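PDB 3KST: endo-1,4-beta-xylanase from Bacteroides thetaiotaomicron VPI-5482, which probably hydrolyses O-glycosidic bonds during xylan breakdown, as a calcium-binding member of glycoside hydrolase family 43. Local coordinates for residues Ile175-Glu178 / Glu182-Gln185; Asn235-Gly240 / Gly291-Ser296. One frame throughout, in Å; residues are numbered along the deposited sequence.

Interaction 1: Ile175-Glu178 / Glu182-Gln185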
loop_
_atom_site.group_PDB
_atom_site.type_symbol
_atom_site.label_atom_id
_atom_site.label_comp_id
_atom_site.label_asym_id
_atom_site.label_seq_id
_atom_site.Cartn_x
_atom_site.Cartn_y
_atom_site.Cartn_z
ATOM N N ILE A 175 -11.011 -4.578 10.255
ATOM C CA ILE A 175 -11.874 -3.477 9.821
ATOM C C ILE A 175 -12.819 -3.858 8.662
ATOM O O ILE A 175 -12.398 -4.485 7.696
ATOM C CB ILE A 175 -10.989 -2.280 9.311
ATOM C CG1 ILE A 175 -10.027 -1.726 10.385
ATOM C CG2 ILE A 175 -11.852 -1.165 8.752
ATOM C CD1 ILE A 175 -10.715 -1.161 11.554
ATOM N N LYS A 176 -14.105 -3.534 8.813
ATOM C CA LYS A 176 -15.082 -3.644 7.725
ATOM C C LYS A 176 -15.760 -2.281 7.511
ATOM O O LYS A 176 -15.690 -1.411 8.387
ATOM C CB LYS A 176 -16.046 -4.821 7.915
ATOM C CG LYS A 176 -16.939 -4.871 9.102
ATOM C CD LYS A 176 -17.530 -6.285 9.145
ATOM C CE LYS A 176 -18.871 -6.384 9.765
ATOM N NZ LYS A 176 -19.158 -7.851 9.946
ATOM N N ALA A 177 -16.341 -2.097 6.322
ATOM C CA ALA A 177 -17.039 -0.839 5.950
ATOM C C ALA A 177 -18.337 -0.761 6.772
ATOM O O ALA A 177 -19.210 -1.642 6.643
ATOM C CB ALA A 177 -17.296 -0.811 4.473
ATOM N N GLU A 178 -18.446 0.260 7.643
ATOM C CA GLU A 178 -19.535 0.391 8.635
ATOM C C GLU A 178 -20.255 1.745 8.713
ATOM O O GLU A 178 -21.474 1.812 8.825
ATOM C CB GLU A 178 -18.881 0.148 9.994
ATOM C CG GLU A 178 -18.199 -1.211 10.153
ATOM C CD GLU A 178 -18.865 -2.105 11.131
ATOM O OE1 GLU A 178 -19.496 -3.063 10.670
ATOM O OE2 GLU A 178 -18.761 -1.837 12.350
ATOM N N GLU A 182 -17.713 5.461 4.656
ATOM C CA GLU A 182 -17.207 4.151 4.206
ATOM C C GLU A 182 -18.195 3.332 3.361
ATOM O O GLU A 182 -17.831 2.250 2.920
ATOM C CB GLU A 182 -16.872 3.264 5.434
ATOM C CG GLU A 182 -15.858 3.831 6.380
ATOM C CD GLU A 182 -15.725 3.056 7.674
ATOM O OE1 GLU A 182 -16.705 2.387 8.115
ATOM O OE2 GLU A 182 -14.645 3.182 8.284
ATOM N N LEU A 183 -19.433 3.805 3.195
ATOM C CA LEU A 183 -20.493 3.123 2.475
ATOM C C LEU A 183 -21.124 4.023 1.389
ATOM O O LEU A 183 -22.354 4.080 1.239
ATOM C CB LEU A 183 -21.554 2.620 3.486
ATOM C CG LEU A 183 -21.039 1.638 4.563
ATOM C CD1 LEU A 183 -22.063 1.426 5.671
ATOM C CD2 LEU A 183 -20.642 0.333 3.925
ATOM N N LEU A 184 -20.274 4.744 0.655
ATOM C CA LEU A 184 -20.707 5.489 -0.518
ATOM C C LEU A 184 -20.956 4.535 -1.703
ATOM O O LEU A 184 -21.889 4.754 -2.476
ATOM C CB LEU A 184 -19.705 6.589 -0.871
ATOM C CG LEU A 184 -19.549 7.785 0.069
ATOM C CD1 LEU A 184 -18.280 8.575 -0.290
ATOM C CD2 LEU A 184 -20.784 8.721 0.051
ATOM N N GLN A 185 -20.133 3.489 -1.864
ATOM C CA GLN A 185 -20.311 2.519 -2.945
ATOM C C GLN A 185 -19.762 1.156 -2.525
ATOM O O GLN A 185 -18.609 1.071 -2.138
ATOM C CB GLN A 185 -19.615 3.002 -4.214
ATOM C CG GLN A 185 -19.768 2.091 -5.387
ATOM C CD GLN A 185 -19.199 2.664 -6.682
ATOM O OE1 GLN A 185 -19.147 3.882 -6.878
ATOM N NE2 GLN A 185 -18.788 1.781 -7.580
#

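Interaction 2: Asn235-Gly240 / Gly291-Ser296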
loop_
_atom_site.group_PDB
_atom_site.type_symbol
_atom_site.label_atom_id
_atom_site.label_comp_id
_atom_site.label_asym_id
_atom_site.label_seq_id
_atom_site.Cartn_x
_atom_site.Cartn_y
_atom_site.Cartn_z
ATOM N N ASN A 235 -12.680 10.357 11.063
ATOM C CA ASN A 235 -12.398 9.800 9.724
ATOM C C ASN A 235 -13.463 10.357 8.750
ATOM O O ASN A 235 -14.601 10.628 9.178
ATOM C CB ASN A 235 -12.468 8.273 9.659
ATOM C CG ASN A 235 -11.232 7.555 10.188
ATOM O OD1 ASN A 235 -10.115 8.069 10.235
ATOM N ND2 ASN A 235 -11.436 6.293 10.520
ATOM N N PRO A 236 -13.127 10.519 7.455
ATOM C CA PRO A 236 -11.828 10.193 6.834
ATOM C C PRO A 236 -10.723 11.258 6.949
ATOM O O PRO A 236 -11.001 12.455 7.121
ATOM C CB PRO A 236 -12.200 9.977 5.379
ATOM C CG PRO A 236 -13.371 10.877 5.133
ATOM C CD PRO A 236 -14.094 11.014 6.452
ATOM N N LEU A 237 -9.477 10.794 6.878
ATOM C CA LEU A 237 -8.303 11.672 6.849
ATOM C C LEU A 237 -8.137 12.328 5.482
ATOM O O LEU A 237 -7.599 13.434 5.410
ATOM C CB LEU A 237 -7.004 10.906 7.157
ATOM C CG LEU A 237 -6.626 10.541 8.598
ATOM C CD1 LEU A 237 -7.827 10.288 9.473
ATOM C CD2 LEU A 237 -5.599 9.369 8.611
ATOM N N LEU A 238 -8.564 11.635 4.416
ATOM C CA LEU A 238 -8.374 12.077 3.035
ATOM C C LEU A 238 -9.509 11.523 2.183
ATOM O O LEU A 238 -9.668 10.334 2.106
ATOM C CB LEU A 238 -7.038 11.537 2.492
ATOM C CG LEU A 238 -6.741 11.785 0.988
ATOM C CD1 LEU A 238 -6.607 13.263 0.763
ATOM C CD2 LEU A 238 -5.507 11.013 0.478
ATOM N N GLN A 239 -10.294 12.401 1.564
ATOM C CA GLN A 239 -11.397 12.034 0.672
ATOM C C GLN A 239 -11.547 13.195 -0.341
ATOM O O GLN A 239 -12.459 14.030 -0.261
ATOM C CB GLN A 239 -12.666 11.729 1.478
ATOM C CG GLN A 239 -13.855 11.228 0.655
ATOM C CD GLN A 239 -15.066 10.890 1.506
ATOM O OE1 GLN A 239 -15.536 11.719 2.270
ATOM N NE2 GLN A 239 -15.594 9.680 1.351
ATOM N N GLY A 240 -10.575 13.252 -1.246
ATOM C CA GLY A 240 -10.463 14.275 -2.285
ATOM C C GLY A 240 -9.651 15.440 -1.734
ATOM O O GLY A 240 -9.915 15.871 -0.598
ATOM N N GLY A 291 -1.451 11.239 19.773
ATOM C CA GLY A 291 -1.853 10.100 18.967
ATOM C C GLY A 291 -2.905 10.292 17.891
ATOM O O GLY A 291 -3.678 9.379 17.652
ATOM N N VAL A 292 -2.917 11.456 17.236
ATOM C CA VAL A 292 -3.878 11.752 16.163
ATOM C C VAL A 292 -3.126 11.823 14.839
ATOM O O VAL A 292 -2.140 12.556 14.734
ATOM C CB VAL A 292 -4.616 13.082 16.362
ATOM C CG1 VAL A 292 -5.658 13.289 15.216
ATOM C CG2 VAL A 292 -5.308 13.111 17.707
ATOM N N VAL A 293 -3.617 11.095 13.838
ATOM C CA VAL A 293 -2.975 11.047 12.512
ATOM C C VAL A 293 -3.534 12.157 11.609
ATOM O O VAL A 293 -4.729 12.473 11.686
ATOM C CB VAL A 293 -3.183 9.659 11.836
ATOM C CG1 VAL A 293 -2.396 9.538 10.529
ATOM C CG2 VAL A 293 -2.769 8.535 12.768
ATOM N N THR A 294 -2.671 12.749 10.774
ATOM C CA THR A 294 -3.067 13.764 9.785
ATOM C C THR A 294 -2.403 13.484 8.448
ATOM O O THR A 294 -1.259 13.004 8.385
ATOM C CB THR A 294 -2.718 15.259 10.170
ATOM O OG1 THR A 294 -1.299 15.444 10.250
ATOM C CG2 THR A 294 -3.364 15.634 11.468
ATOM N N ILE A 295 -3.173 13.694 7.393
ATOM C CA ILE A 295 -2.692 13.666 6.021
ATOM C C ILE A 295 -3.078 15.079 5.581
ATOM O O ILE A 295 -4.264 15.449 5.659
ATOM C CB ILE A 295 -3.370 12.595 5.166
ATOM C CG1 ILE A 295 -2.929 11.202 5.599
ATOM C CG2 ILE A 295 -3.018 12.792 3.671
ATOM C CD1 ILE A 295 -3.785 10.094 4.927
ATOM N N SER A 296 -2.086 15.852 5.172
ATOM C CA SER A 296 -2.267 17.276 4.867
ATOM C C SER A 296 -1.198 17.860 3.948
ATOM O O SER A 296 -0.298 17.168 3.471
ATOM C CB SER A 296 -2.263 18.047 6.197
ATOM O OG SER A 296 -0.985 17.973 6.782
HETATM O O HOH W 1 -5.946 14.464 7.583
HETATM O O HOH W 2 -6.653 15.261 3.730
#

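Interaction 1: Ile175-Glu178 / Glu182-Gln185
The loop between two blades of the five-bladed beta-propeller typical of family 43 glycoside hydrolases doubles back on itself here, bringing Ala177 and Glu178 against Glu182 and Leu183. Its turn is held by a side chain: the backbone N of Glu178 donates to Glu182 OE1 at 2.8 Å, with an N-H...O angle of 161°. The amide reaches this oxygen on its anti side, 29° out of the carboxylate plane. With CG beside its own backbone N (chi1 -59°) and the chain extended beyond, Glu182 sends its carboxylate back across the turn. OE1 also accepts from Val179 N and forms a salt bridge with Lys231, while OE2 bonds to Tyr205 OH, so both oxygens of this buried acid are used. With an alanine here, the amides of Glu178 and Val179 would probably lose their acceptor, Tyr205 OH its partner and Lys231 its charge mate, leaving the turn freer to open. Ala177, about 9 Å by side chain from Glu190, the predicted proton donor, suits its place by being small. Its CB fits between Glu182 O and Leu183 CD2, 3.6 Å from the latter. The other methyl of this forked leucine, Leu183 CD1, lies 3.2 Å from Glu178 O.

Interaction 2: Asn235-Gly240 / Gly291-Ser296
Leu237 and Ile295 bring their backbones within 6.0 Å, CA to CA, where the loop 235-240 runs past strand 293-305, and two waters bridge the peptide groups. Water 1 accepts from Ile295 N at 2.9 Å and donates to Leu237 O; water 2 donates both to Leu237 O, at 2.7 Å, and to Ile295 O. Leu237 and Leu238 also form a classic beta bulge opposite Val217, on the strand 216-222. Beside the waters the side chains meet as hydrocarbon. Leu237 CD2 packs on Val293 CG1 at 3.7 Å, the two side chains crossing at about a right angle. Ile295 has CG1 beside its backbone N (chi1 -70°) and an extended chi2, which carries CD1 out to Leu237 CB at 4.0 Å and on to Leu238 CB at 4.3 Å. The branched residues suit a strand, whose alternation turns Val293 and Ile295 toward the loop 235-240 and Thr294 away; Phe285 of the neighbouring strand 279-287 touches both. Leu237, forked at CG, reaches across from the loop with CD2, while Leu238 offers its CB. The contact thus divides its chemistry: dispersion and burial hold the side chains together, whereas the polar backbone link depends on water.

From the N terminus, interaction 1 comes first: after strand 172-175 ends one four-stranded sheet, the chain turns through three residues and closes this short loop before strand 189-197 begins the next. That sheet finishes at strand 230-231, and interaction 2 then closes a much longer loop, whose 50 intervening residues include strands 250-256, 262-268 and 279-287. The two contacts are in series, neither nested nor crossed. One lies at the entry to the sheet that runs from strand 189-197 to strand 230-231, the other links the segment leaving it to strand 293-305. Their centres are 16 Å apart, yet they touch where Leu184 CD1 packs 3.3 Å from Gln239 NE2, and Trp181, within the first loop, touches Asn235 and Pro236.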